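Local atomic coordinates of protein FimX (Pseudomonas aeruginosa PAO1, PDB entry 3HV8), a protein that carries an EAL domain, a barrel-like alpha/beta fold, and holds C2E in a pocket of that domain. Residues 85-88 with 89-93; 143-146 with 147-151; 230-233 with 234-237. All coordinates share one frame; numbering follows the deposited sequence.

Contact 1 (85-88 with 89-93); sequences RWVI and LNSIK
Side chains one turn apart along helix 80-96 meet here in three pairs, Trp-86 with Asn-90, Val-87 with Ser-91 and Ile-88 with Ile-92, a local i to i+4 contact within a helix that packs on the beta-sheet of the EAL domain. In the backbone, Leu-89 N donates to Arg-85 O at 2.8 Å, and Ile-92 N to Ile-88 O at 2.9 Å. On the sheet-facing side, Val-87 and Ser-91 pack on strands 49-58 and 105-110, and Val-87 also touches C2E. Ser-91 suits this buried place because its hydroxyl turns back on its own helix: with OG beside the backbone N (chi1 -70°), it donates to Val-87 O at 2.9 Å. That oxygen also takes the amide hydrogen of Ser-91, with Ser-91 N 2.8 Å from Val-87 O. The hydroxyl comes from above the carbonyl plane, 42° out of it. Ile-88 and Ile-92 make the apolar flank toward helix 121-132, where Ile-88 touches Trp-124 and Ile-92 touches Leu-129. Their side chains meet at a slant, the CG2 branch of Ile-88 lying 3.8 Å from CD1 at the end of the longer branch of Ile-92. Trp-86 holds a third flank. With CG opposite the backbone N (chi1 -170°), its indole leans along the helix, and the amide of Asn-90 sits over the centre of one ring face. Its NE1 is hydrogen-bonded to Asn-31, while the guanidinium of Arg-85 leads off to a salt bridge with Asp-118. The chemistry thus changes around the helix: branched aliphatics fill the interhelical flank, and the one hydroxyl facing the sheet spends its proton on a main-chain oxygen, which probably lessens the cost of burying it among hydrophobic neighbours.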
ATOM      1  N   ARG A  85     -11.253  -6.229  -5.638  1.00 21.97           N
ATOM      2  CA  ARG A  85     -11.830  -5.599  -6.826  1.00 23.15           C
ATOM      3  C   ARG A  85     -12.692  -4.400  -6.435  1.00 23.31           C
ATOM      4  O   ARG A  85     -12.686  -3.391  -7.140  1.00 23.44           O
ATOM      5  CB  ARG A  85     -12.679  -6.582  -7.644  1.00 22.87           C
ATOM      6  CG  ARG A  85     -11.974  -7.875  -8.073  1.00 29.75           C
ATOM      7  CD  ARG A  85     -10.906  -7.689  -9.134  1.00 36.66           C
ATOM      8  NE  ARG A  85     -10.350  -8.976  -9.586  1.00 34.31           N
ATOM      9  CZ  ARG A  85     -10.812  -9.680 -10.621  1.00 35.65           C
ATOM     10  NH1 ARG A  85     -10.244 -10.837 -10.952  1.00 34.35           N
ATOM     11  NH2 ARG A  85     -11.842  -9.232 -11.331  1.00 39.97           N
ATOM     12  N   TRP A  86     -13.421  -4.497  -5.320  1.00 22.46           N
ATOM     13  CA  TRP A  86     -14.239  -3.373  -4.842  1.00 22.71           C
ATOM     14  C   TRP A  86     -13.330  -2.179  -4.534  1.00 22.67           C
ATOM     15  O   TRP A  86     -13.610  -1.045  -4.927  1.00 23.55           O
ATOM     16  CB  TRP A  86     -15.046  -3.769  -3.587  1.00 23.87           C
ATOM     17  CG  TRP A  86     -16.057  -2.746  -3.199  1.00 23.36           C
ATOM     18  CD1 TRP A  86     -17.391  -2.742  -3.546  1.00 26.64           C
ATOM     19  CD2 TRP A  86     -15.849  -1.567  -2.413  1.00 21.90           C
ATOM     20  NE1 TRP A  86     -18.005  -1.640  -3.026  1.00 25.32           N
ATOM     21  CE2 TRP A  86     -17.089  -0.888  -2.339  1.00 26.12           C
ATOM     22  CE3 TRP A  86     -14.733  -1.001  -1.780  1.00 24.16           C
ATOM     23  CZ2 TRP A  86     -17.250   0.315  -1.643  1.00 25.44           C
ATOM     24  CZ3 TRP A  86     -14.892   0.196  -1.089  1.00 24.56           C
ATOM     25  CH2 TRP A  86     -16.142   0.845  -1.033  1.00 26.14           C
ATOM     26  N   VAL A  87     -12.223  -2.435  -3.845  1.00 22.36           N
ATOM     27  CA  VAL A  87     -11.314  -1.364  -3.486  1.00 23.23           C
ATOM     28  C   VAL A  87     -10.700  -0.734  -4.720  1.00 21.99           C
ATOM     29  O   VAL A  87     -10.660   0.486  -4.840  1.00 23.17           O
ATOM     30  CB  VAL A  87     -10.199  -1.875  -2.554  1.00 20.39           C
ATOM     31  CG1 VAL A  87      -9.117  -0.797  -2.374  1.00 22.16           C
ATOM     32  CG2 VAL A  87     -10.781  -2.317  -1.191  1.00 23.03           C
ATOM     33  N   ILE A  88     -10.234  -1.575  -5.642  1.00 21.29           N
ATOM     34  CA  ILE A  88      -9.576  -1.091  -6.850  1.00 22.40           C
ATOM     35  C   ILE A  88     -10.563  -0.323  -7.717  1.00 25.68           C
ATOM     36  O   ILE A  88     -10.247   0.747  -8.215  1.00 23.41           O
ATOM     37  CB  ILE A  88      -8.969  -2.240  -7.656  1.00 21.65           C
ATOM     38  CG1 ILE A  88      -7.852  -2.921  -6.844  1.00 23.72           C
ATOM     39  CG2 ILE A  88      -8.424  -1.744  -9.002  1.00 24.79           C
ATOM     40  CD1 ILE A  88      -7.443  -4.279  -7.400  1.00 23.55           C
ATOM     41  N   LEU A  89     -11.760  -0.864  -7.897  1.00 23.55           N
ATOM     42  CA  LEU A  89     -12.755  -0.193  -8.726  1.00 26.08           C
ATOM     43  C   LEU A  89     -13.064   1.198  -8.192  1.00 26.03           C
ATOM     44  O   LEU A  89     -13.151   2.186  -8.946  1.00 27.08           O
ATOM     45  CB  LEU A  89     -14.027  -1.035  -8.779  1.00 27.30           C
ATOM     46  CG  LEU A  89     -15.069  -0.550  -9.765  1.00 29.50           C
ATOM     47  CD1 LEU A  89     -14.540  -0.785 -11.174  1.00 33.27           C
ATOM     48  CD2 LEU A  89     -16.378  -1.288  -9.538  1.00 33.06           C
ATOM     49  N   ASN A  90     -13.228   1.297  -6.883  1.00 24.58           N
ATOM     50  CA  ASN A  90     -13.554   2.564  -6.258  1.00 26.31           C
ATOM     51  C   ASN A  90     -12.376   3.520  -6.184  1.00 32.56           C
ATOM     52  O   ASN A  90     -12.540   4.729  -6.293  1.00 30.90           O
ATOM     53  CB  ASN A  90     -14.211   2.330  -4.908  1.00 28.34           C
ATOM     54  CG  ASN A  90     -15.636   1.892  -5.064  1.00 26.73           C
ATOM     55  OD1 ASN A  90     -15.964   0.700  -4.951  1.00 31.49           O
ATOM     56  ND2 ASN A  90     -16.488   2.838  -5.419  1.00 27.34           N
ATOM     57  N   SER A  91     -11.181   2.974  -6.038  1.00 25.47           N
ATOM     58  CA  SER A  91      -9.992   3.813  -6.064  1.00 27.94           C
ATOM     59  C   SER A  91      -9.861   4.462  -7.429  1.00 30.56           C
ATOM     60  O   SER A  91      -9.605   5.671  -7.526  1.00 30.53           O
ATOM     61  CB  SER A  91      -8.752   2.978  -5.761  1.00 26.87           C
ATOM     62  OG  SER A  91      -8.772   2.596  -4.397  1.00 25.64           O
ATOM     63  N   ILE A  92     -10.045   3.668  -8.484  1.00 28.04           N
ATOM     64  CA  ILE A  92      -9.965   4.160  -9.860  1.00 31.89           C
ATOM     65  C   ILE A  92     -10.968   5.289 -10.069  1.00 37.12           C
ATOM     66  O   ILE A  92     -10.650   6.318 -10.666  1.00 38.66           O
ATOM     67  CB  ILE A  92     -10.253   3.026 -10.878  1.00 28.36           C
ATOM     68  CG1 ILE A  92      -9.048   2.095 -10.983  1.00 27.49           C
ATOM     69  CG2 ILE A  92     -10.626   3.618 -12.246  1.00 32.33           C
ATOM     70  CD1 ILE A  92      -9.316   0.798 -11.711  1.00 31.62           C
ATOM     71  N   LYS A  93     -12.177   5.099  -9.558  1.00 32.56           N
ATOM     72  CA  LYS A  93     -13.232   6.100  -9.684  1.00 35.88           C
ATOM     73  C   LYS A  93     -12.927   7.401  -8.931  1.00 44.09           C
ATOM     74  O   LYS A  93     -12.897   8.474  -9.537  1.00 44.56           O
ATOM     75  CB  LYS A  93     -14.562   5.527  -9.211  1.00 37.95           C
ATOM     76  CG  LYS A  93     -15.748   6.444  -9.455  1.00 40.55           C
ATOM     77  CD  LYS A  93     -17.052   5.766  -9.089  1.00 45.07           C
ATOM     78  CE  LYS A  93     -18.226   6.713  -9.288  1.00 55.52           C
ATOM     79  NZ  LYS A  93     -17.999   8.010  -8.594  1.00 63.78           N
TER

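Contact 2 (143-146 with 147-151); sequences ISEA and DATSY
Ser-144 caps the helix that Asp-147 continues, at a beta-to-alpha turn of the EAL barrel where strand 139-144 runs directly into helix 145-150. As the N-cap residue it places OG between its backbone N and carbonyl carbon (chi1 76°), from where the oxygen accepts from Asp-147 N at 3.0 Å, in a bond of 161°. A serine is apt here, being short enough to bend back to an amide that has no earlier helical carbonyl to serve it. Ser-144 O meanwhile begins the regular pattern by accepting from Ala-148 N at 2.9 Å. The inner side, with Ile-143, Glu-145 and Ala-148, is buried and closely packed. The CG2 branch of Ile-143 comes 3.8 Å from Ala-148 N, beside the small methyl of that alanine, and Ala-148 itself packs on Ile-171 of the next strand. The extended chain of Glu-145 carries its carboxylate away to the main-chain amides of Gly-175, Cys-176 and Ser-177. The outer side, with Ala-146, Thr-149 and Ser-150, is exposed and bonds back to the helix itself. Thr-149 OG1 donates to Glu-145 O at 2.7 Å, approaching from the opposite face of the carbonyl plane to Thr-149 N. Ser-150 OG likewise donates to Ala-146 O at 2.9 Å, but from above the carbonyl plane, and shares that oxygen with Ser-150 N. A capping box would have Asp-147 bond directly to the amide of Ser-144; here a water takes that step, accepting from Ser-144 N at 3.0 Å and donating to Asp-147 OD1 at 2.7 Å.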
ATOM      1  N   ILE A 143       2.113  -4.871  -2.117  1.00 23.18           N
ATOM      2  CA  ILE A 143       2.134  -6.251  -1.705  1.00 22.40           C
ATOM      3  C   ILE A 143       2.993  -6.345  -0.444  1.00 24.01           C
ATOM      4  O   ILE A 143       4.072  -5.752  -0.392  1.00 24.45           O
ATOM      5  CB  ILE A 143       2.788  -7.081  -2.844  1.00 27.10           C
ATOM      6  CG1 ILE A 143       2.027  -6.851  -4.158  1.00 30.96           C
ATOM      7  CG2 ILE A 143       2.860  -8.562  -2.467  1.00 30.74           C
ATOM      8  CD1 ILE A 143       2.759  -7.341  -5.428  1.00 30.27           C
ATOM      9  N   SER A 144       2.554  -7.069   0.580  1.00 21.61           N
ATOM     10  CA  SER A 144       3.377  -7.233   1.777  1.00 21.65           C
ATOM     11  C   SER A 144       4.622  -8.054   1.472  1.00 21.89           C
ATOM     12  O   SER A 144       4.635  -8.895   0.564  1.00 22.05           O
ATOM     13  CB  SER A 144       2.581  -7.890   2.915  1.00 24.83           C
ATOM     14  OG  SER A 144       2.437  -9.284   2.671  1.00 25.06           O
ATOM     15  N   GLU A 145       5.659  -7.810   2.256  1.00 21.96           N
ATOM     16  CA  GLU A 145       6.880  -8.586   2.121  1.00 22.03           C
ATOM     17  C   GLU A 145       6.603 -10.073   2.289  1.00 21.55           C
ATOM     18  O   GLU A 145       7.123 -10.894   1.530  1.00 24.10           O
ATOM     19  CB  GLU A 145       7.919  -8.127   3.130  1.00 22.17           C
ATOM     20  CG  GLU A 145       9.183  -8.983   3.115  1.00 23.93           C
ATOM     21  CD  GLU A 145      10.274  -8.380   3.968  1.00 23.96           C
ATOM     22  OE1 GLU A 145      10.271  -8.578   5.199  1.00 26.41           O
ATOM     23  OE2 GLU A 145      11.132  -7.681   3.387  1.00 27.12           O
ATOM     24  N   ALA A 146       5.785 -10.420   3.277  1.00 23.37           N
ATOM     25  CA  ALA A 146       5.506 -11.824   3.517  1.00 25.13           C
ATOM     26  C   ALA A 146       4.861 -12.445   2.280  1.00 24.58           C
ATOM     27  O   ALA A 146       5.264 -13.523   1.835  1.00 24.99           O
ATOM     28  CB  ALA A 146       4.597 -11.974   4.727  1.00 26.89           C
ATOM     29  N   ASP A 147       3.887 -11.757   1.692  1.00 23.50           N
ATOM     30  CA  ASP A 147       3.211 -12.304   0.502  1.00 23.83           C
ATOM     31  C   ASP A 147       4.105 -12.338  -0.738  1.00 25.41           C
ATOM     32  O   ASP A 147       4.045 -13.283  -1.535  1.00 25.84           O
ATOM     33  CB  ASP A 147       1.919 -11.543   0.205  1.00 24.88           C
ATOM     34  CG  ASP A 147       0.843 -11.869   1.189  1.00 27.96           C
ATOM     35  OD1 ASP A 147      -0.141 -11.111   1.275  1.00 27.36           O
ATOM     36  OD2 ASP A 147       1.003 -12.888   1.886  1.00 28.87           O
ATOM     37  N   ALA A 148       4.933 -11.313  -0.916  1.00 25.11           N
ATOM     38  CA  ALA A 148       5.839 -11.281  -2.054  1.00 26.59           C
ATOM     39  C   ALA A 148       6.765 -12.482  -2.025  1.00 27.99           C
ATOM     40  O   ALA A 148       7.106 -13.043  -3.063  1.00 28.38           O
ATOM     41  CB  ALA A 148       6.674 -10.017  -2.015  1.00 27.34           C
ATOM     42  N   THR A 149       7.176 -12.849  -0.819  1.00 25.14           N
ATOM     43  CA  THR A 149       8.113 -13.927  -0.582  1.00 26.32           C
ATOM     44  C   THR A 149       7.418 -15.297  -0.665  1.00 28.41           C
ATOM     45  O   THR A 149       7.940 -16.240  -1.258  1.00 29.35           O
ATOM     46  CB  THR A 149       8.768 -13.704   0.787  1.00 29.61           C
ATOM     47  OG1 THR A 149       9.247 -12.343   0.852  1.00 31.01           O
ATOM     48  CG2 THR A 149       9.926 -14.651   0.991  1.00 33.42           C
ATOM     49  N   SER A 150       6.215 -15.388  -0.112  1.00 24.82           N
ATOM     50  CA  SER A 150       5.454 -16.636  -0.125  1.00 24.37           C
ATOM     51  C   SER A 150       4.996 -17.035  -1.514  1.00 27.67           C
ATOM     52  O   SER A 150       4.861 -18.225  -1.818  1.00 31.07           O
ATOM     53  CB  SER A 150       4.189 -16.493   0.732  1.00 23.06           C
ATOM     54  OG  SER A 150       4.478 -16.321   2.105  1.00 25.27           O
ATOM     55  N   TYR A 151       4.698 -16.045  -2.345  1.00 23.14           N
ATOM     56  CA  TYR A 151       4.116 -16.272  -3.663  1.00 23.29           C
ATOM     57  C   TYR A 151       4.991 -15.596  -4.710  1.00 23.97           C
ATOM     58  O   TYR A 151       4.514 -14.810  -5.527  1.00 24.42           O
ATOM     59  CB  TYR A 151       2.683 -15.704  -3.715  1.00 25.93           C
ATOM     60  CG  TYR A 151       1.809 -16.272  -2.623  1.00 23.52           C
ATOM     61  CD1 TYR A 151       1.266 -17.547  -2.739  1.00 28.17           C
ATOM     62  CD2 TYR A 151       1.564 -15.552  -1.458  1.00 23.92           C
ATOM     63  CE1 TYR A 151       0.480 -18.075  -1.725  1.00 25.95           C
ATOM     64  CE2 TYR A 151       0.777 -16.076  -0.436  1.00 26.20           C
ATOM     65  CZ  TYR A 151       0.250 -17.344  -0.581  1.00 25.64           C
ATOM     66  OH  TYR A 151      -0.504 -17.869   0.448  1.00 28.38           O
TER
HETATM   67  O   HOH W   1       0.003  -8.570   0.265  1.00 27.26           O

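Contact 3 (230-233 with 234-237); sequences VESA and SVLA. With C2E (9,9'-[(2R,3R,3aS,5S,7aR,9R,10R,10aS,12S,14aR)-3,5,10,12-tetrahydroxy-5,12-dioxidooctahydro-2H,7H-difuro[3,2-d:3',2'-j][1,3,7,9,2,8]tetraoxadiphosphacyclododecine-2,9-diyl]bis(2-amino-1,9-dihydro-6H-purin-6-one)), chain B.
Val-230 and Leu-236 meet at an angle, the CG1 methyl of Val-230 lying 3.9 Å from CB of Leu-236, so that a branch from the loop rests against the base of a helical side chain. Val-230 CG1 stands opposite its backbone N (chi1 178°), which turns that methyl to the helix, while CG2 faces Val-235 more loosely, 4.3 Å from its CG1. Compact, beta-branched valine suits a loop position pressed under a first helical turn, and both Val-230 and Leu-236 also touch Ile-247. Between them in sequence, Ser-232 is the N-cap of helix 233-242, in the loop that follows strand 224-227 of the EAL barrel. Its OG accepts from Val-235 N at 3.3 Å, a long capping bond, and is also close to the CG2 methyl of Val-235, at 3.2 Å from Ser-232 OG. Ser-232 O takes a straighter bond from Leu-236 N at 3.0 Å, with an angle of 173° at the hydrogen. Glu-231 turns the other way. Its extended chain runs away from the helix and brings OE1 to C2E, where N1 donates at 2.7 Å and N2 more weakly at 3.2 Å. A glutamate suits the place: it is long enough to reach C2E, and its OE1 accepts from both nitrogens. Arg-56, Asp-84 and Tyr-250 also hydrogen-bond to C2E.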
ATOM      1  N   VAL A 230       5.511   7.478  11.370  1.00 25.31           N
ATOM      2  CA  VAL A 230       6.098   8.700  11.918  1.00 25.81           C
ATOM      3  C   VAL A 230       5.093   9.326  12.884  1.00 26.46           C
ATOM      4  O   VAL A 230       4.026   9.780  12.481  1.00 26.11           O
ATOM      5  CB  VAL A 230       6.492   9.689  10.807  1.00 25.03           C
ATOM      6  CG1 VAL A 230       7.060  10.984  11.427  1.00 28.36           C
ATOM      7  CG2 VAL A 230       7.513   9.061   9.871  1.00 26.47           C
ATOM      8  N   GLU A 231       5.437   9.338  14.172  1.00 28.03           N
ATOM      9  CA  GLU A 231       4.538   9.905  15.178  1.00 27.10           C
ATOM     10  C   GLU A 231       5.180  11.016  15.996  1.00 32.89           C
ATOM     11  O   GLU A 231       4.563  11.501  16.946  1.00 33.88           O
ATOM     12  CB  GLU A 231       4.031   8.817  16.124  1.00 29.02           C
ATOM     13  CG  GLU A 231       3.317   7.667  15.391  1.00 30.60           C
ATOM     14  CD  GLU A 231       2.525   6.778  16.327  1.00 42.69           C
ATOM     15  OE1 GLU A 231       2.387   5.574  16.029  1.00 37.87           O
ATOM     16  OE2 GLU A 231       2.045   7.281  17.365  1.00 57.26           O
ATOM     17  N   SER A 232       6.392  11.426  15.628  1.00 30.57           N
ATOM     18  CA  SER A 232       7.141  12.421  16.408  1.00 33.94           C
ATOM     19  C   SER A 232       8.089  13.232  15.533  1.00 38.72           C
ATOM     20  O   SER A 232       8.536  12.760  14.483  1.00 33.43           O
ATOM     21  CB  SER A 232       7.945  11.756  17.531  1.00 29.69           C
ATOM     22  OG  SER A 232       8.979  10.920  17.045  1.00 35.56           O
ATOM     23  N   ALA A 233       8.409  14.442  15.985  1.00 33.76           N
ATOM     24  CA  ALA A 233       9.366  15.301  15.293  1.00 32.08           C
ATOM     25  C   ALA A 233      10.764  14.694  15.236  1.00 35.61           C
ATOM     26  O   ALA A 233      11.449  14.812  14.214  1.00 31.62           O
ATOM     27  CB  ALA A 233       9.414  16.674  15.960  1.00 39.00           C
ATOM     28  N   SER A 234      11.196  14.045  16.318  1.00 32.37           N
ATOM     29  CA  SER A 234      12.515  13.418  16.335  1.00 32.89           C
ATOM     30  C   SER A 234      12.614  12.336  15.268  1.00 31.69           C
ATOM     31  O   SER A 234      13.649  12.168  14.627  1.00 32.67           O
ATOM     32  CB  SER A 234      12.847  12.834  17.718  1.00 37.53           C
ATOM     33  OG  SER A 234      12.123  11.640  17.971  1.00 46.42           O
ATOM     34  N   VAL A 235      11.535  11.579  15.098  1.00 37.20           N
ATOM     35  CA  VAL A 235      11.550  10.538  14.087  1.00 35.17           C
ATOM     36  C   VAL A 235      11.501  11.139  12.680  1.00 28.05           C
ATOM     37  O   VAL A 235      12.281  10.729  11.816  1.00 30.42           O
ATOM     38  CB  VAL A 235      10.439   9.497  14.313  1.00 31.16           C
ATOM     39  CG1 VAL A 235      10.331   8.591  13.104  1.00 30.18           C
ATOM     40  CG2 VAL A 235      10.765   8.677  15.559  1.00 34.82           C
ATOM     41  N   LEU A 236      10.627  12.118  12.472  1.00 29.63           N
ATOM     42  CA  LEU A 236      10.591  12.844  11.196  1.00 28.19           C
ATOM     43  C   LEU A 236      11.982  13.359  10.836  1.00 32.63           C
ATOM     44  O   LEU A 236      12.482  13.131   9.736  1.00 29.31           O
ATOM     45  CB  LEU A 236       9.561  13.974  11.220  1.00 30.11           C
ATOM     46  CG  LEU A 236       9.195  14.602   9.864  1.00 30.79           C
ATOM     47  CD1 LEU A 236       7.898  15.379   9.965  1.00 34.97           C
ATOM     48  CD2 LEU A 236      10.304  15.481   9.301  1.00 36.03           C
ATOM     49  N   ALA A 237      12.629  14.039  11.774  1.00 33.92           N
ATOM     50  CA  ALA A 237      13.957  14.595  11.517  1.00 31.68           C
ATOM     51  C   ALA A 237      15.039  13.546  11.271  1.00 32.70           C
ATOM     52  O   ALA A 237      15.907  13.735  10.413  1.00 33.26           O
ATOM     53  CB  ALA A 237      14.359  15.517  12.666  1.00 33.62           C
TER
HETATM   54  P1  C2E B 900      -0.554  -1.919   6.915  1.00 26.53           P
HETATM   55  O2P C2E B 900       0.826  -1.886   6.111  1.00 35.94           O
HETATM   56  O1P C2E B 900      -0.217  -2.291   8.303  1.00 45.66           O
HETATM   57  O5' C2E B 900      -1.267  -0.501   7.064  1.00 39.66           O
HETATM   58  C5' C2E B 900      -0.783   0.381   8.096  1.00 33.20           C
HETATM   59  C4' C2E B 900      -1.606   0.319   9.400  1.00 26.96           C
HETATM   60  O4' C2E B 900      -1.073   1.296  10.327  1.00 26.51           O
HETATM   61  C3' C2E B 900      -2.996   0.821   9.034  1.00 24.86           C
HETATM   62  O3' C2E B 900      -3.976   0.095   9.791  1.00 22.26           O
HETATM   63  C2' C2E B 900      -2.962   2.329   9.377  1.00 26.46           C
HETATM   64  O2' C2E B 900      -4.224   2.858   9.739  1.00 29.30           O
HETATM   65  C1' C2E B 900      -2.017   2.327  10.579  1.00 24.07           C
HETATM   66  N9  C2E B 900      -1.300   3.574  10.795  1.00 25.74           N
HETATM   67  C8  C2E B 900      -1.117   4.599   9.897  1.00 28.31           C
HETATM   68  N7  C2E B 900      -0.268   5.471  10.392  1.00 27.53           N
HETATM   69  C5  C2E B 900       0.111   5.053  11.635  1.00 25.77           C
HETATM   70  C6  C2E B 900       0.976   5.582  12.619  1.00 28.14           C
HETATM   71  O6  C2E B 900       1.631   6.612  12.451  1.00 26.79           O
HETATM   72  N1  C2E B 900       1.086   4.886  13.760  1.00 29.93           N
HETATM   73  C2  C2E B 900       0.402   3.730  13.970  1.00 34.87           C
HETATM   74  N2  C2E B 900       0.572   3.073  15.161  1.00 38.87           N
HETATM   75  N3  C2E B 900      -0.405   3.227  13.065  1.00 32.40           N
HETATM   76  C4  C2E B 900      -0.558   3.859  11.901  1.00 25.32           C
HETATM   77  P11 C2E B 900      -5.270  -0.432   8.992  1.00 22.13           P
HETATM   78  O21 C2E B 900      -6.224  -1.122  10.037  1.00 25.37           O
HETATM   79  O11 C2E B 900      -5.880   0.650   8.194  1.00 24.95           O
HETATM   80  O5A C2E B 900      -4.692  -1.492   7.963  1.00 21.85           O
HETATM   81  C5A C2E B 900      -4.043  -2.667   8.468  1.00 22.65           C
HETATM   82  C4A C2E B 900      -3.713  -3.629   7.329  1.00 21.67           C
HETATM   83  O4A C2E B 900      -4.931  -4.030   6.683  1.00 21.59           O
HETATM   84  C3A C2E B 900      -2.856  -3.030   6.213  1.00 24.28           C
HETATM   85  O3A C2E B 900      -1.461  -3.135   6.474  1.00 25.12           O
HETATM   86  C2A C2E B 900      -3.183  -3.983   5.062  1.00 21.33           C
HETATM   87  O2A C2E B 900      -2.492  -5.232   5.235  1.00 23.31           O
HETATM   88  C1A C2E B 900      -4.667  -4.276   5.316  1.00 21.14           C
HETATM   89  N91 C2E B 900      -5.470  -3.365   4.511  1.00 20.76           N
HETATM   90  C81 C2E B 900      -5.935  -2.122   4.835  1.00 21.80           C
HETATM   91  N71 C2E B 900      -6.617  -1.657   3.825  1.00 20.90           N
HETATM   92  C51 C2E B 900      -6.682  -2.601   2.838  1.00 21.56           C
HETATM   93  C61 C2E B 900      -7.288  -2.697   1.568  1.00 19.94           C
HETATM   94  O61 C2E B 900      -7.874  -1.753   1.024  1.00 22.69           O
HETATM   95  N11 C2E B 900      -7.102  -3.871   0.910  1.00 20.23           N
HETATM   96  C21 C2E B 900      -6.383  -4.914   1.427  1.00 20.31           C
HETATM   97  N21 C2E B 900      -6.209  -6.044   0.679  1.00 23.07           N
HETATM   98  N31 C2E B 900      -5.794  -4.832   2.591  1.00 21.11           N
HETATM   99  C41 C2E B 900      -5.951  -3.706   3.297  1.00 20.14           C

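All three contacts are local turns of one EAL domain, none touching another. Contact 1 lies in the middle of a long helix and is partly buried; it joins an apolar isoleucine pair, an indole-amide contact and one hydroxyl bonded to the main chain, whereas contact 2 has two such hydroxyls, on its exposed side. Contacts 2 and 3 sit where a helix begins, after a strand or a loop, and each is started by a serine N-cap; contact 2 is partly buried, contact 3 a surface contact. Contacts 1 and 3 lie on opposite sides of the chain's centre, about 32 Å apart between centres, yet both supply residues to the C2E pocket: an aliphatic touch from 85-88, a carboxylate acceptor from 230-233.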